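Local coordinates for protein beta-hexosaminidase (Neisseria gonorrhoeae, PDB 6JTJ) that probably takes part in peptidoglycan recycling, as a glycoside hydrolase family 3 enzyme that removes terminal N-acetylglucosamine from peptide-linked cell-wall fragments, at residues T89-K93 against C157-L161; L150-S155 against L200-M205. All blocks are in the same frame, centred on the assembly; numbering follows the deposited sequence.

Contact 1 of 2, residues T89-K93 against C157-L161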
loop_
_atom_site.group_PDB
_atom_site.type_symbol
_atom_site.label_atom_id
_atom_site.label_comp_id
_atom_site.label_asym_id
_atom_site.label_seq_id
_atom_site.Cartn_x
_atom_site.Cartn_y
_atom_site.Cartn_z
ATOM N N THR C 89 -16.734 19.071 13.405
ATOM C CA THR C 89 -16.630 19.898 12.208
ATOM C C THR C 89 -17.150 21.300 12.495
ATOM O O THR C 89 -16.609 22.278 11.992
ATOM C CB THR C 89 -17.340 19.284 10.981
ATOM O OG1 THR C 89 -18.713 19.024 11.272
ATOM C CG2 THR C 89 -16.668 17.971 10.568
ATOM N N ALA C 90 -18.199 21.391 13.310
ATOM C CA ALA C 90 -18.777 22.683 13.645
ATOM C C ALA C 90 -17.762 23.536 14.392
ATOM O O ALA C 90 -17.549 24.693 14.038
ATOM C CB ALA C 90 -20.037 22.510 14.467
ATOM N N GLU C 91 -17.109 22.961 15.395
ATOM C CA GLU C 91 -16.131 23.722 16.161
ATOM C C GLU C 91 -14.898 24.092 15.329
ATOM O O GLU C 91 -14.306 25.131 15.551
ATOM C CB GLU C 91 -15.759 23.014 17.476
ATOM C CG GLU C 91 -14.892 21.777 17.353
ATOM C CD GLU C 91 -14.596 21.132 18.695
ATOM O OE1 GLU C 91 -14.700 21.840 19.703
ATOM O OE2 GLU C 91 -14.269 19.921 18.767
ATOM N N ILE C 92 -14.520 23.257 14.365
ATOM C CA ILE C 92 -13.459 23.626 13.427
ATOM C C ILE C 92 -13.874 24.833 12.588
ATOM O O ILE C 92 -13.085 25.753 12.381
ATOM C CB ILE C 92 -13.087 22.446 12.489
ATOM C CG1 ILE C 92 -12.308 21.387 13.276
ATOM C CG2 ILE C 92 -12.263 22.921 11.298
ATOM C CD1 ILE C 92 -12.273 20.023 12.619
ATOM N N LYS C 93 -15.095 24.800 12.081
ATOM C CA LYS C 93 -15.594 25.854 11.208
ATOM C C LYS C 93 -15.786 27.172 11.958
ATOM O O LYS C 93 -15.595 28.245 11.392
ATOM C CB LYS C 93 -16.904 25.430 10.538
ATOM C CG LYS C 93 -16.756 24.214 9.632
ATOM C CD LYS C 93 -17.613 24.298 8.381
ATOM C CE LYS C 93 -17.162 23.292 7.314
ATOM N NZ LYS C 93 -15.993 23.742 6.478
ATOM N N CYS C 157 -22.338 15.801 7.754
ATOM C CA CYS C 157 -21.523 15.882 8.929
ATOM C C CYS C 157 -20.609 17.080 8.903
ATOM O O CYS C 157 -19.797 17.238 9.795
ATOM C CB CYS C 157 -20.724 14.604 9.082
ATOM S SG CYS C 157 -21.769 13.135 9.295
ATOM N N GLY C 158 -20.735 17.931 7.890
ATOM C CA GLY C 158 -19.938 19.158 7.802
ATOM C C GLY C 158 -18.619 19.019 7.062
ATOM O O GLY C 158 -17.753 19.881 7.190
ATOM N N ILE C 159 -18.470 17.943 6.292
ATOM C CA ILE C 159 -17.261 17.682 5.521
ATOM C C ILE C 159 -17.412 18.397 4.188
ATOM O O ILE C 159 -18.496 18.430 3.633
ATOM C CB ILE C 159 -17.088 16.177 5.242
ATOM C CG1 ILE C 159 -17.120 15.350 6.547
ATOM C CG2 ILE C 159 -15.827 15.918 4.446
ATOM C CD1 ILE C 159 -15.991 15.600 7.505
ATOM N N ASP C 160 -16.335 18.962 3.661
ATOM C CA ASP C 160 -16.430 19.653 2.363
ATOM C C ASP C 160 -16.211 18.741 1.160
ATOM O O ASP C 160 -16.897 18.864 0.151
ATOM C CB ASP C 160 -15.441 20.805 2.305
ATOM C CG ASP C 160 -15.819 21.925 3.239
ATOM O OD1 ASP C 160 -16.837 22.596 2.970
ATOM O OD2 ASP C 160 -15.094 22.142 4.224
ATOM N N LEU C 161 -15.242 17.836 1.284
ATOM C CA LEU C 161 -14.682 17.130 0.143
ATOM C C LEU C 161 -14.169 15.756 0.569
ATOM O O LEU C 161 -13.549 15.623 1.633
ATOM C CB LEU C 161 -13.515 17.959 -0.366
ATOM C CG LEU C 161 -12.571 17.414 -1.428
ATOM C CD1 LEU C 161 -13.194 17.548 -2.800
ATOM C CD2 LEU C 161 -11.283 18.184 -1.396
#

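Contact 2 of 2, residues L150-S155 against L200-M205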
loop_
_atom_site.group_PDB
_atom_site.type_symbol
_atom_site.label_atom_id
_atom_site.label_comp_id
_atom_site.label_asym_id
_atom_site.label_seq_id
_atom_site.Cartn_x
_atom_site.Cartn_y
_atom_site.Cartn_z
ATOM N N LEU C 150 -22.024 8.661 -1.125
ATOM C CA LEU C 150 -20.744 8.961 -0.505
ATOM C C LEU C 150 -20.710 10.412 -0.030
ATOM O O LEU C 150 -20.438 10.697 1.135
ATOM C CB LEU C 150 -19.644 8.692 -1.542
ATOM C CG LEU C 150 -18.169 8.818 -1.193
ATOM C CD1 LEU C 150 -17.390 8.115 -2.294
ATOM C CD2 LEU C 150 -17.715 10.268 -1.074
ATOM N N ALA C 151 -20.981 11.315 -0.959
ATOM C CA ALA C 151 -20.866 12.743 -0.697
ATOM C C ALA C 151 -21.944 13.237 0.271
ATOM O O ALA C 151 -21.638 13.964 1.216
ATOM C CB ALA C 151 -20.929 13.529 -2.009
ATOM N N THR C 152 -23.188 12.823 0.054
ATOM C CA THR C 152 -24.299 13.334 0.858
ATOM C C THR C 152 -24.121 13.002 2.338
ATOM O O THR C 152 -24.303 13.856 3.191
ATOM C CB THR C 152 -25.658 12.820 0.361
ATOM O OG1 THR C 152 -25.835 13.149 -1.024
ATOM C CG2 THR C 152 -26.788 13.466 1.167
ATOM N N GLU C 153 -23.738 11.770 2.645
ATOM C CA GLU C 153 -23.597 11.376 4.030
ATOM C C GLU C 153 -22.491 12.168 4.695
ATOM O O GLU C 153 -22.580 12.485 5.888
ATOM C CB GLU C 153 -23.352 9.864 4.142
ATOM C CG GLU C 153 -24.554 9.046 3.706
ATOM C CD GLU C 153 -24.379 7.540 3.863
ATOM O OE1 GLU C 153 -23.303 7.066 4.252
ATOM O OE2 GLU C 153 -25.335 6.806 3.571
ATOM N N LEU C 154 -21.429 12.471 3.943
ATOM C CA LEU C 154 -20.337 13.252 4.507
ATOM C C LEU C 154 -20.739 14.709 4.645
ATOM O O LEU C 154 -20.395 15.355 5.634
ATOM C CB LEU C 154 -19.076 13.143 3.650
ATOM C CG LEU C 154 -18.316 11.827 3.689
ATOM C CD1 LEU C 154 -17.283 11.832 2.575
ATOM C CD2 LEU C 154 -17.652 11.620 5.039
ATOM N N SER C 155 -21.475 15.213 3.663
ATOM C CA SER C 155 -21.935 16.595 3.693
ATOM C C SER C 155 -22.805 16.878 4.926
ATOM O O SER C 155 -22.714 17.941 5.521
ATOM C CB SER C 155 -22.707 16.925 2.419
ATOM O OG SER C 155 -21.882 16.832 1.281
ATOM N N LEU C 200 -21.154 12.935 -6.888
ATOM C CA LEU C 200 -20.569 13.705 -5.793
ATOM C C LEU C 200 -21.188 15.096 -5.740
ATOM O O LEU C 200 -21.478 15.603 -4.659
ATOM C CB LEU C 200 -19.034 13.823 -5.964
ATOM C CG LEU C 200 -18.188 12.534 -5.843
ATOM C CD1 LEU C 200 -16.751 12.819 -6.234
ATOM C CD2 LEU C 200 -18.260 11.958 -4.436
ATOM N N ALA C 201 -21.302 15.737 -6.899
ATOM C CA ALA C 201 -21.821 17.115 -6.974
ATOM C C ALA C 201 -23.271 17.185 -6.487
ATOM O O ALA C 201 -23.661 18.133 -5.822
ATOM C CB ALA C 201 -21.696 17.644 -8.391
ATOM N N LYS C 202 -24.058 16.151 -6.761
ATOM C CA LYS C 202 -25.401 16.068 -6.169
ATOM C C LYS C 202 -25.347 16.072 -4.662
ATOM O O LYS C 202 -26.217 16.654 -4.012
ATOM C CB LYS C 202 -26.128 14.826 -6.639
ATOM C CG LYS C 202 -26.950 15.091 -7.864
ATOM C CD LYS C 202 -27.571 13.827 -8.406
ATOM C CE LYS C 202 -28.027 14.007 -9.834
ATOM N NZ LYS C 202 -28.531 15.365 -10.169
ATOM N N GLY C 203 -24.323 15.439 -4.105
ATOM C CA GLY C 203 -24.133 15.415 -2.666
ATOM C C GLY C 203 -23.411 16.619 -2.105
ATOM O O GLY C 203 -23.057 16.631 -0.927
ATOM N N GLY C 204 -23.170 17.624 -2.937
ATOM C CA GLY C 204 -22.575 18.878 -2.502
ATOM C C GLY C 204 -21.077 19.024 -2.735
ATOM O O GLY C 204 -20.504 20.048 -2.360
ATOM N N MET C 205 -20.435 18.025 -3.343
ATOM C CA MET C 205 -18.965 17.960 -3.347
ATOM C C MET C 205 -18.339 18.009 -4.732
ATOM O O MET C 205 -18.875 17.478 -5.685
ATOM C CB MET C 205 -18.501 16.675 -2.657
ATOM C CG MET C 205 -18.904 16.561 -1.192
ATOM S SD MET C 205 -18.063 15.199 -0.353
ATOM C CE MET C 205 -18.393 15.651 1.364
#

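Contact 1 of 2, residues T89-K93 against C157-L161
Thr89 and Lys93, one turn apart on helix 82-94, reach polar groups of the segment 157-161 that leads into strand 161-162. Thr89 OG1 gives a hydrogen bond to Cys157 O at 2.6 Å; the hydroxyl comes to the carbonyl off its axis (C=O...O 143°), a little out of the carbonyl plane. Its chi1 of 56° sets OG1 between the backbone N and carbonyl carbon, where it also lies within bonding reach of Lys86 O in its own helix; both carbonyls are acceptors, so they must share or compete for its single proton. The methyl branch serves the apolar side: CG2 meets Ile159 CD1 at 3.9 Å, the two side chains crossing nearly at right angles. A threonine therefore does both jobs.

Lys93 bends at chi2 and at chi4, which carries CE past Gly158 O at 3.5 Å and brings NZ to Asp160 OD2 at 2.9 Å. This salt bridge uses the syn lone pair of OD2. NZ also gives a bond to Leu100 O, while OD2 also accepts the N-H of Ile102 and OD1 that of Asn355. Gly158, with phi 90°, closes a Schellman motif, a backbone shape suited to glycine.

The buried carboxylate is thus surrounded by an ammonium group and two backbone N-H groups, an environment likely to keep it ionised while it ties helix, loop and strand together.

Contact 2 of 2, residues L150-S155 against L200-M205
Met205 runs over Ala151 and ends against Leu154 of helix 136-155; an unbranched, apolar side chain suits the place because it can pass the Ala151 methyl to reach Leu154. Its CB starts 4.0 Å from Ala151 CB. Next, CG rests on the same methyl at 3.7 Å, with Ser155 OG also near, and SD is likewise 3.7 Å from Ala151 CB. The extended chain carries CE to Leu154 CB at 3.5 Å, tighter than ordinary van der Waals contact, where the two side chains cross at about a right angle; CE also touches Ala151 O and Ser155 OG. The small side chain of Ala151 suits this place because it also has to fit against the carbonyl of Leu200, whose CD2 in turn meets Leu150 CD2.

Gly203 brings the backbones together: its CA is 4.1 Å from that of Thr152, an approach that suits a residue without a side chain. Thr152 OG1 passes close to this CA, but its hydrogen bond goes to Arg148 O within its own helix. Ser155 OG sits between two carbonyls, Gly203 O at 2.5 Å and Ala151 O at 2.9 Å, and the amide ND2 of Asn355 is a hydrogen-bond partner as well. Gly204, at positive phi, is the C-prime residue of a Schellman motif in which Met205 N returns to Leu200 O.

Helix 359-367 covers Thr152 and Ser155 through Val362, and Phe371 of helix 369-382 adds to the packing on Thr152. Leu150 and Leu154 instead face strand 101-108, meeting His106, so that helix 136-155 lies between the barrel strands and these C-terminal helices.

The centres of contacts 1 and 2 lie about 13 Å apart, and helix 136-155 leads from contact 2 into contact 1. Its last turn joins them: Ile159 N probably bonds to Leu154 O at 3.3 Å. Packing adds a second tie, since Met205 CG lies 3.3 Å from Asp160 O and Met205 CE 3.6 Å from Ile159 O. Asn355 spans both, meeting Ser155 with its side chain and Ile159 and Asp160 besides. Neither contact reaches the sugar: bound N-acetylglucosamine is about 12 Å from the Leu150 side chain and about 13 Å from that of Ile159. Arg113, predicted to bind the substrate, is nearer, about 7 Å from Leu154 between side chains.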